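PDB 6OK1: lipid-transfer protein, which is of unknown function but has the two-part make-up of the thiolase superfamily and assembles with a second copy of itself and another protein. Local coordinates for residues Ser25-Gln28 against Leu29-Ala33; Ala135-Ala138 against Trp139-Phe143; Ile194-Glu197 against Asp198-Asn201; Thr229-Ala232 against Arg233-His237. All coordinates share one frame; numbering follows the deposited sequence.

How the contacts relate
The four contacts follow one another along the chain; none nests in or crosses another, and each closes just a turn or two of backbone. Contact 1 starts helix 26-40, which packs on strand 104-112 of the large mixed sheet. Contact 2 winds through the connection between helices 132-135 and 148-163, where another protein binds. Contact 3 begins the short helix 196-201 beside helix 167-182, and contact 4 turns the chain out of helix 229-232 toward strand 240-248. No two touch: contacts 1 and 4 come nearest, about 12 Å between closest atoms, whereas contact 4 lies across the chain's centre from contacts 2 and 3.

Contact 1 of 4, residues Ser25-Gln28 against Leu29-Ala33; sequences SELQ and LACEA
From Leu-29 N to Ser-25 O (3.0 Å) begins a run of four i to i+4 backbone hydrogen bonds, continued by Ala-30 to Glu-26, Cys-31 to Leu-27 and Glu-32 to Gln-28, which winds the chain after Ser-25 into the first turns of helix 26-40. The side chains one turn apart then pair. Gln-28 and Glu-32 are linked through their ends: Gln-28 NE2 donates to Glu-32 OE2 at 3.0 Å, with an N-H...O angle of 154°. The oxygen lies close to the plane of the amide, yet amide and carboxylate planes are turned 64° against each other. Gln-28 CG stands anti to the backbone N (chi1 176°) and the rest of its chain is extended; this carries the amide along the helix flank, and CG itself passes Glu-32 OE2 at 3.3 Å. The carboxylate has a second partner, since Glu-32 OE1 makes a salt bridge with Arg-24. On another flank the methyl Leu-27 CD1 lies 3.9 Å from Cys-31 SG, a small apolar contact whose two members also reach helix 61-68. Leu-29 leans back toward the start of the helix, its CG 3.4 Å from Ser-25 O, and packs against strand 104-112. Ser-25 OG accepts from Gln-28 N at 2.8 Å and also bonds an acidic side chain of the chain of another protein. The carboxylate of Glu-26 is hydrogen-bonded to Asn-112 N and Thr-58 OG1. This is a classic serine N-cap with an i to i+4 Gln-Glu pair, opening a helix that packs on the sheet in the N-terminal thiolase domain.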
loop_
_atom_site.group_PDB
_atom_site.type_symbol
_atom_site.label_atom_id
_atom_site.label_comp_id
_atom_site.label_asym_id
_atom_site.label_seq_id
_atom_site.Cartn_x
_atom_site.Cartn_y
_atom_site.Cartn_z
ATOM N N SER A 25 9.657 7.570 18.347
ATOM C CA SER A 25 9.172 6.579 17.397
ATOM C C SER A 25 8.632 7.231 16.133
ATOM O O SER A 25 8.203 8.387 16.129
ATOM C CB SER A 25 8.068 5.723 18.011
ATOM O OG SER A 25 6.882 6.460 18.103
ATOM N N GLU A 26 8.636 6.443 15.045
ATOM C CA GLU A 26 7.996 6.889 13.802
ATOM C C GLU A 26 6.525 7.207 14.030
ATOM O O GLU A 26 5.998 8.201 13.506
ATOM C CB GLU A 26 8.173 5.828 12.712
ATOM C CG GLU A 26 9.635 5.504 12.436
ATOM C CD GLU A 26 9.890 4.776 11.124
ATOM O OE1 GLU A 26 8.988 4.038 10.663
ATOM O OE2 GLU A 26 11.010 4.945 10.566
ATOM N N LEU A 27 5.842 6.407 14.851
ATOM C CA LEU A 27 4.443 6.704 15.140
ATOM C C LEU A 27 4.298 8.030 15.874
ATOM O O LEU A 27 3.393 8.819 15.575
ATOM C CB LEU A 27 3.809 5.578 15.958
ATOM C CG LEU A 27 2.359 5.797 16.424
ATOM C CD1 LEU A 27 1.387 5.900 15.263
ATOM C CD2 LEU A 27 1.958 4.676 17.367
ATOM N N GLN A 28 5.179 8.317 16.833
ATOM C CA GLN A 28 5.060 9.602 17.505
ATOM C C GLN A 28 5.261 10.740 16.515
ATOM O O GLN A 28 4.541 11.739 16.553
ATOM C CB GLN A 28 6.051 9.713 18.681
ATOM C CG GLN A 28 6.022 11.085 19.331
ATOM C CD GLN A 28 6.545 11.106 20.767
ATOM O OE1 GLN A 28 6.812 10.082 21.372
ATOM N NE2 GLN A 28 6.680 12.297 21.304
ATOM N N LEU A 29 6.221 10.604 15.603
ATOM C CA LEU A 29 6.415 11.666 14.622
ATOM C C LEU A 29 5.168 11.852 13.761
ATOM O O LEU A 29 4.793 12.982 13.440
ATOM C CB LEU A 29 7.615 11.343 13.738
ATOM C CG LEU A 29 8.984 11.228 14.431
ATOM C CD1 LEU A 29 10.025 10.763 13.441
ATOM C CD2 LEU A 29 9.381 12.596 15.020
ATOM N N ALA A 30 4.572 10.746 13.306
ATOM C CA ALA A 30 3.361 10.830 12.500
ATOM C C ALA A 30 2.263 11.523 13.268
ATOM O O ALA A 30 1.600 12.416 12.744
ATOM C CB ALA A 30 2.911 9.444 12.066
ATOM N N CYS A 31 2.073 11.137 14.529
ATOM C CA CYS A 31 1.017 11.756 15.322
ATOM C C CYS A 31 1.281 13.242 15.531
ATOM O O CYS A 31 0.355 14.058 15.441
ATOM C CB CYS A 31 0.886 11.040 16.659
ATOM S SG CYS A 31 0.237 9.387 16.495
ATOM N N GLU A 32 2.528 13.620 15.799
ATOM C CA GLU A 32 2.827 15.039 15.975
ATOM C C GLU A 32 2.505 15.833 14.713
ATOM O O GLU A 32 1.866 16.887 14.779
ATOM C CB GLU A 32 4.286 15.254 16.374
ATOM C CG GLU A 32 4.598 14.831 17.788
ATOM C CD GLU A 32 6.057 15.019 18.152
ATOM O OE1 GLU A 32 6.739 15.857 17.512
ATOM O OE2 GLU A 32 6.517 14.330 19.087
ATOM N N ALA A 33 2.972 15.360 13.559
ATOM C CA ALA A 33 2.754 16.094 12.313
ATOM C C ALA A 33 1.268 16.178 11.982
ATOM O O ALA A 33 0.766 17.233 11.568
ATOM C CB ALA A 33 3.536 15.405 11.178
#

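Contact 2 of 4, residues Ala135-Ala138 against Trp139-Phe143; sequences AAYA and WLLPF
Tyr-137, Ala-138 and Trp-139 carry this contact, in which two short 3-10 turns follow each other. Tyr-137 O is gripped twice: Leu-141 N donates at 3.0 Å, nearly in line with the carbonyl, while Leu-140 N comes at 3.1 Å from above the carbonyl plane, 61° out of it. The Tyr-137 and Leu-141 side chains cross at a slant, with Leu-141 CD1 4.0 Å from Tyr-137 CB and Leu-141 CG at the same distance from the ring atom Tyr-137 CD1. Ala-138 lends mainly its backbone. Its O meets the ring of Pro-142 at Pro-142 CD, 3.3 Å away, and its carbonyl carbon lies over one face of the Trp-139 indole. Trp-139 CG sits anti to the carbonyl carbon (chi1 -53°), which folds the indole back beside the preceding turn. There Trp-139 NE1 donates to a water at 3.0 Å, and the same water reaches Ala-135 O by a weak bond, tying the indole to the end of helix 132-135. The backbone link from Trp-139 N to Ala-136 O is also weak. A polar and an aromatic side chain of the chain of another protein meet the Trp-139 ring edge to face, and a second aromatic ring of that chain meets it with planes about 30° apart. The segment leads out of helix 132-135 and makes up part of the connection to helix 148-163, with Leu-140 resting on Leu-145 and Thr-257, and Ala-136 on His-63 of the second subunit.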
loop_
_atom_site.group_PDB
_atom_site.type_symbol
_atom_site.label_atom_id
_atom_site.label_comp_id
_atom_site.label_asym_id
_atom_site.label_seq_id
_atom_site.Cartn_x
_atom_site.Cartn_y
_atom_site.Cartn_z
ATOM N N ALA A 135 11.983 -10.190 -6.891
ATOM C CA ALA A 135 12.720 -10.762 -8.011
ATOM C C ALA A 135 13.339 -9.691 -8.909
ATOM O O ALA A 135 14.335 -9.979 -9.609
ATOM C CB ALA A 135 11.808 -11.640 -8.850
ATOM N N ALA A 136 12.826 -8.475 -8.860
ATOM C CA ALA A 136 13.389 -7.405 -9.684
ATOM C C ALA A 136 14.829 -7.116 -9.290
ATOM O O ALA A 136 15.625 -6.656 -10.117
ATOM C CB ALA A 136 12.546 -6.151 -9.578
ATOM N N TYR A 137 15.190 -7.416 -8.046
ATOM C CA TYR A 137 16.543 -7.141 -7.597
ATOM C C TYR A 137 17.562 -8.088 -8.212
ATOM O O TYR A 137 18.771 -7.832 -8.122
ATOM C CB TYR A 137 16.597 -7.234 -6.063
ATOM C CG TYR A 137 16.029 -6.009 -5.403
ATOM C CD1 TYR A 137 16.761 -4.831 -5.348
ATOM C CD2 TYR A 137 14.746 -6.016 -4.844
ATOM C CE1 TYR A 137 16.239 -3.689 -4.766
ATOM C CE2 TYR A 137 14.233 -4.892 -4.250
ATOM C CZ TYR A 137 14.984 -3.733 -4.218
ATOM O OH TYR A 137 14.479 -2.600 -3.641
ATOM N N ALA A 138 17.111 -9.178 -8.830
ATOM C CA ALA A 138 18.045 -10.122 -9.434
ATOM C C ALA A 138 18.849 -9.497 -10.561
ATOM O O ALA A 138 19.931 -10.004 -10.871
ATOM C CB ALA A 138 17.294 -11.328 -9.960
ATOM N N TRP A 139 18.353 -8.419 -11.159
ATOM C CA TRP A 139 19.036 -7.778 -12.291
ATOM C C TRP A 139 20.032 -6.731 -11.839
ATOM O O TRP A 139 20.728 -6.142 -12.677
ATOM C CB TRP A 139 17.994 -7.158 -13.270
ATOM C CG TRP A 139 17.025 -8.233 -13.612
ATOM C CD1 TRP A 139 15.713 -8.299 -13.233
ATOM C CD2 TRP A 139 17.326 -9.466 -14.262
ATOM N NE1 TRP A 139 15.183 -9.505 -13.610
ATOM C CE2 TRP A 139 16.145 -10.236 -14.264
ATOM C CE3 TRP A 139 18.476 -10.002 -14.850
ATOM C CZ2 TRP A 139 16.094 -11.512 -14.814
ATOM C CZ3 TRP A 139 18.423 -11.252 -15.420
ATOM C CH2 TRP A 139 17.246 -12.006 -15.388
ATOM N N LEU A 140 20.121 -6.504 -10.536
ATOM C CA LEU A 140 20.827 -5.365 -9.974
ATOM C C LEU A 140 21.873 -5.822 -8.972
ATOM O O LEU A 140 23.066 -5.596 -9.183
ATOM C CB LEU A 140 19.812 -4.418 -9.312
ATOM C CG LEU A 140 18.595 -4.050 -10.148
ATOM C CD1 LEU A 140 17.680 -3.104 -9.355
ATOM C CD2 LEU A 140 19.014 -3.387 -11.438
ATOM N N LEU A 141 21.468 -6.510 -7.919
ATOM C CA LEU A 141 22.390 -6.761 -6.811
ATOM C C LEU A 141 23.555 -7.684 -7.170
ATOM O O LEU A 141 24.671 -7.486 -6.657
ATOM C CB LEU A 141 21.605 -7.307 -5.604
ATOM C CG LEU A 141 20.457 -6.400 -5.131
ATOM C CD1 LEU A 141 19.905 -6.977 -3.802
ATOM C CD2 LEU A 141 20.841 -4.937 -4.967
ATOM N N PRO A 142 23.374 -8.696 -8.022
ATOM C CA PRO A 142 24.514 -9.548 -8.378
ATOM C C PRO A 142 25.621 -8.819 -9.061
ATOM O O PRO A 142 26.746 -9.339 -9.113
ATOM C CB PRO A 142 23.894 -10.608 -9.301
ATOM C CG PRO A 142 22.449 -10.656 -8.876
ATOM C CD PRO A 142 22.105 -9.226 -8.559
ATOM N N PHE A 143 25.318 -7.656 -9.628
ATOM C CA PHE A 143 26.277 -6.859 -10.350
ATOM C C PHE A 143 26.762 -5.678 -9.533
ATOM O O PHE A 143 27.539 -4.869 -10.037
ATOM C CB PHE A 143 25.642 -6.415 -11.682
ATOM C CG PHE A 143 25.050 -7.571 -12.442
ATOM C CD1 PHE A 143 25.874 -8.484 -13.091
ATOM C CD2 PHE A 143 23.681 -7.806 -12.425
ATOM C CE1 PHE A 143 25.331 -9.567 -13.783
ATOM C CE2 PHE A 143 23.150 -8.923 -13.065
ATOM C CZ PHE A 143 23.991 -9.793 -13.740
HETATM O O HOH W 1 12.941 -10.987 -12.284
#

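Contact 3 of 4, residues Ile194-Glu197 against Asp198-Asn201; sequences ITLE and DHQN
Asp-198 reaches back to Thr-195 atom by atom. Its CB rests 3.2 Å from Thr-195 O. The next atom, Asp-198 CG, is 3.2 Å from Thr-195 OG1, the side chains crossing at a slant. At the tip, Asp-198 OD2 accepts from Thr-195 N at 2.9 Å; the N-H...O line is nearly straight at 170°, although the donor stands 42° out of the carboxylate plane. The same oxygen lies 3.8 Å from Ile-194 CB, while Asp-198 OD1 comes no closer than 3.5 Å to Thr-195 OG1. With chi1 at -72°, Asp-198 CG lies beside its own backbone N and is thereby turned back toward the helix start. Thr-195 returns the bond: Asp-198 N donates to Thr-195 OG1 at 2.9 Å. These reciprocal bonds form a capping box, which satisfies the N-H of the N-cap residue and that of Asp-198 in the first turn. Further along, Gln-200 bends at chi2 so that its NE2 donates to His-199 ND1 at 2.9 Å, nearly in the imidazole plane; His-199 NE2 bonds Asp-213, which fixes the ring from its other nitrogen. Helix 196-201 lies against helix 167-182: Leu-196 packs on Arg-172 and Gln-200 NE2 bonds Ser-167, while Ile-194, just ahead of the helix, packs on Arg-178.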
loop_
_atom_site.group_PDB
_atom_site.type_symbol
_atom_site.label_atom_id
_atom_site.label_comp_id
_atom_site.label_asym_id
_atom_site.label_seq_id
_atom_site.Cartn_x
_atom_site.Cartn_y
_atom_site.Cartn_z
ATOM N N ILE A 194 26.551 26.680 -0.604
ATOM C CA ILE A 194 27.709 26.110 -1.271
ATOM C C ILE A 194 27.994 26.900 -2.534
ATOM O O ILE A 194 27.142 27.622 -3.065
ATOM C CB ILE A 194 27.531 24.613 -1.622
ATOM C CG1 ILE A 194 26.431 24.433 -2.682
ATOM C CG2 ILE A 194 27.223 23.826 -0.370
ATOM C CD1 ILE A 194 26.320 23.011 -3.196
ATOM N N THR A 195 29.217 26.741 -3.024
ATOM C CA THR A 195 29.578 27.223 -4.347
ATOM C C THR A 195 29.606 26.060 -5.333
ATOM O O THR A 195 29.682 24.887 -4.951
ATOM C CB THR A 195 30.956 27.893 -4.342
ATOM O OG1 THR A 195 31.940 26.896 -4.030
ATOM C CG2 THR A 195 31.022 29.051 -3.322
ATOM N N LEU A 196 29.590 26.407 -6.623
ATOM C CA LEU A 196 29.761 25.388 -7.650
ATOM C C LEU A 196 31.120 24.712 -7.515
ATOM O O LEU A 196 31.263 23.507 -7.767
ATOM C CB LEU A 196 29.582 26.015 -9.033
ATOM C CG LEU A 196 29.571 25.041 -10.206
ATOM C CD1 LEU A 196 28.439 24.013 -10.081
ATOM C CD2 LEU A 196 29.453 25.779 -11.529
ATOM N N GLU A 197 32.131 25.470 -7.094
ATOM C CA GLU A 197 33.429 24.882 -6.820
ATOM C C GLU A 197 33.335 23.847 -5.703
ATOM O O GLU A 197 33.961 22.779 -5.778
ATOM C CB GLU A 197 34.416 26.008 -6.474
ATOM C CG GLU A 197 34.746 26.944 -7.675
ATOM C CD GLU A 197 33.518 27.616 -8.348
ATOM O OE1 GLU A 197 32.618 28.168 -7.650
ATOM O OE2 GLU A 197 33.455 27.580 -9.601
ATOM N N ASP A 198 32.567 24.147 -4.650
ATOM C CA ASP A 198 32.362 23.174 -3.582
ATOM C C ASP A 198 31.798 21.877 -4.143
ATOM O O ASP A 198 32.184 20.774 -3.727
ATOM C CB ASP A 198 31.377 23.694 -2.537
ATOM C CG ASP A 198 31.947 24.788 -1.660
ATOM O OD1 ASP A 198 33.175 24.833 -1.459
ATOM O OD2 ASP A 198 31.144 25.601 -1.169
ATOM N N HIS A 199 30.826 22.007 -5.037
ATOM C CA HIS A 199 30.174 20.843 -5.622
ATOM C C HIS A 199 31.172 20.017 -6.420
ATOM O O HIS A 199 31.256 18.792 -6.270
ATOM C CB HIS A 199 29.018 21.326 -6.491
ATOM C CG HIS A 199 28.397 20.258 -7.318
ATOM N ND1 HIS A 199 28.875 19.925 -8.564
ATOM C CD2 HIS A 199 27.341 19.443 -7.084
ATOM C CE1 HIS A 199 28.138 18.955 -9.072
ATOM N NE2 HIS A 199 27.198 18.644 -8.193
ATOM N N GLN A 200 31.999 20.689 -7.212
ATOM C CA GLN A 200 32.926 19.997 -8.098
ATOM C C GLN A 200 34.062 19.350 -7.328
ATOM O O GLN A 200 34.594 18.325 -7.766
ATOM C CB GLN A 200 33.466 20.979 -9.135
ATOM C CG GLN A 200 32.440 21.408 -10.148
ATOM C CD GLN A 200 31.983 20.242 -11.000
ATOM O OE1 GLN A 200 32.750 19.738 -11.837
ATOM N NE2 GLN A 200 30.745 19.778 -10.771
ATOM N N ASN A 201 34.437 19.929 -6.178
ATOM C CA ASN A 201 35.481 19.370 -5.324
ATOM C C ASN A 201 34.985 18.222 -4.453
ATOM O O ASN A 201 35.812 17.487 -3.906
ATOM C CB ASN A 201 36.063 20.467 -4.422
ATOM C CG ASN A 201 36.928 21.460 -5.196
ATOM O OD1 ASN A 201 37.547 21.097 -6.192
ATOM N ND2 ASN A 201 36.956 22.711 -4.748
#

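Contact 4 of 4, residues Thr229-Ala232 against Arg233-His237; sequences TERA and RDLPH
Thr-229 and Arg-233 form the tight part of this contact, one helical turn apart. The methyl Thr-229 CG2 sits over the centre of one face of the Arg-233 guanidinium, 3.8 Å from Arg-233 CZ. The arginine runs extended from CG to NE, passing Thr-229 O with its CG at 3.5 Å, and its NE makes a salt bridge with Asp-390. The backbones of the pair are joined as well, Arg-233 N donating to Thr-229 O at 3.1 Å. Leu-235, which closes the turn, packs back on the helix: with CG beside the backbone N (chi1 -61°), this atom comes within 3.4 Å of Arg-231 O, while the side chain also reaches Ala-11 and Val-227. Ala-232 O takes Leu-235 N at 3.0 Å from above its carbonyl plane and a water besides, which also donates to His-237 O. The outer side is looser. Glu-230 is exposed and poorly ordered, its OE2 4.5 Å from Arg-233 NH1 and well out of the guanidinium plane, a nearness of charges without a bond. Asp-234, also exposed, is tied by its N to Arg-231 O. Ala-232 to Leu-235 is a type I beta turn, ending a short helix on the way from strand 219-228 to strand 240-248.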
loop_
_atom_site.group_PDB
_atom_site.type_symbol
_atom_site.label_atom_id
_atom_site.label_comp_id
_atom_site.label_asym_id
_atom_site.label_seq_id
_atom_site.Cartn_x
_atom_site.Cartn_y
_atom_site.Cartn_z
ATOM N N THR A 229 -12.897 22.812 -1.295
ATOM C CA THR A 229 -12.554 24.218 -1.436
ATOM C C THR A 229 -13.552 25.106 -0.687
ATOM O O THR A 229 -13.152 26.084 -0.047
ATOM C CB THR A 229 -12.460 24.574 -2.925
ATOM O OG1 THR A 229 -11.347 23.863 -3.508
ATOM C CG2 THR A 229 -12.233 26.052 -3.120
ATOM N N GLU A 230 -14.844 24.753 -0.712
ATOM C CA GLU A 230 -15.852 25.517 0.034
ATOM C C GLU A 230 -15.534 25.520 1.524
ATOM O O GLU A 230 -15.558 26.574 2.177
ATOM C CB GLU A 230 -17.262 24.957 -0.219
ATOM C CG GLU A 230 -17.791 25.132 -1.632
ATOM C CD GLU A 230 -17.114 24.226 -2.639
ATOM O OE1 GLU A 230 -16.416 23.277 -2.225
ATOM O OE2 GLU A 230 -17.285 24.466 -3.849
ATOM N N ARG A 231 -15.205 24.344 2.078
ATOM C CA ARG A 231 -14.817 24.263 3.482
ATOM C C ARG A 231 -13.556 25.061 3.764
ATOM O O ARG A 231 -13.467 25.771 4.775
ATOM C CB ARG A 231 -14.615 22.794 3.868
ATOM C CG ARG A 231 -14.513 22.500 5.359
ATOM C CD ARG A 231 -15.652 21.581 5.816
ATOM N NE ARG A 231 -15.377 20.893 7.077
ATOM C CZ ARG A 231 -15.218 21.509 8.244
ATOM N NH1 ARG A 231 -15.271 22.827 8.308
ATOM N NH2 ARG A 231 -14.982 20.815 9.345
ATOM N N ALA A 232 -12.549 24.953 2.885
ATOM C CA ALA A 232 -11.289 25.645 3.117
ATOM C C ALA A 232 -11.496 27.149 3.234
ATOM O O ALA A 232 -10.774 27.817 3.977
ATOM C CB ALA A 232 -10.301 25.327 1.987
ATOM N N ARG A 233 -12.472 27.691 2.513
ATOM C CA ARG A 233 -12.732 29.130 2.560
ATOM C C ARG A 233 -13.167 29.607 3.939
ATOM O O ARG A 233 -13.022 30.797 4.241
ATOM C CB ARG A 233 -13.784 29.503 1.515
ATOM C CG ARG A 233 -13.225 29.575 0.111
ATOM C CD ARG A 233 -14.316 29.445 -0.921
ATOM N NE ARG A 233 -13.758 29.507 -2.271
ATOM C CZ ARG A 233 -14.406 29.108 -3.357
ATOM N NH1 ARG A 233 -15.634 28.630 -3.253
ATOM N NH2 ARG A 233 -13.822 29.199 -4.547
ATOM N N ASP A 234 -13.688 28.722 4.784
ATOM C CA ASP A 234 -14.045 29.079 6.151
ATOM C C ASP A 234 -12.956 28.762 7.164
ATOM O O ASP A 234 -13.128 29.048 8.350
ATOM C CB ASP A 234 -15.350 28.380 6.544
ATOM C CG ASP A 234 -16.552 28.893 5.751
ATOM O OD1 ASP A 234 -16.555 30.050 5.288
ATOM O OD2 ASP A 234 -17.514 28.138 5.582
ATOM N N LEU A 235 -11.836 28.213 6.736
ATOM C CA LEU A 235 -10.730 27.897 7.622
ATOM C C LEU A 235 -9.705 29.038 7.629
ATOM O O LEU A 235 -9.829 30.006 6.875
ATOM C CB LEU A 235 -10.117 26.555 7.184
ATOM C CG LEU A 235 -11.152 25.428 7.274
ATOM C CD1 LEU A 235 -10.545 24.056 6.881
ATOM C CD2 LEU A 235 -11.778 25.318 8.673
ATOM N N PRO A 236 -8.664 28.950 8.474
ATOM C CA PRO A 236 -7.830 30.143 8.748
ATOM C C PRO A 236 -6.968 30.654 7.606
ATOM O O PRO A 236 -6.764 31.872 7.506
ATOM C CB PRO A 236 -6.938 29.672 9.911
ATOM C CG PRO A 236 -7.700 28.642 10.586
ATOM C CD PRO A 236 -8.442 27.904 9.484
ATOM N N HIS A 237 -6.395 29.769 6.773
ATOM C CA HIS A 237 -5.407 30.187 5.785
ATOM C C HIS A 237 -6.040 30.408 4.418
ATOM O O HIS A 237 -7.093 29.843 4.100
ATOM C CB HIS A 237 -4.305 29.118 5.653
ATOM C CG HIS A 237 -3.472 28.951 6.880
ATOM N ND1 HIS A 237 -2.449 29.817 7.208
ATOM C CD2 HIS A 237 -3.499 28.011 7.855
ATOM C CE1 HIS A 237 -1.879 29.412 8.334
ATOM N NE2 HIS A 237 -2.500 28.322 8.748
HETATM O O HOH W 2 -8.034 27.250 4.021
#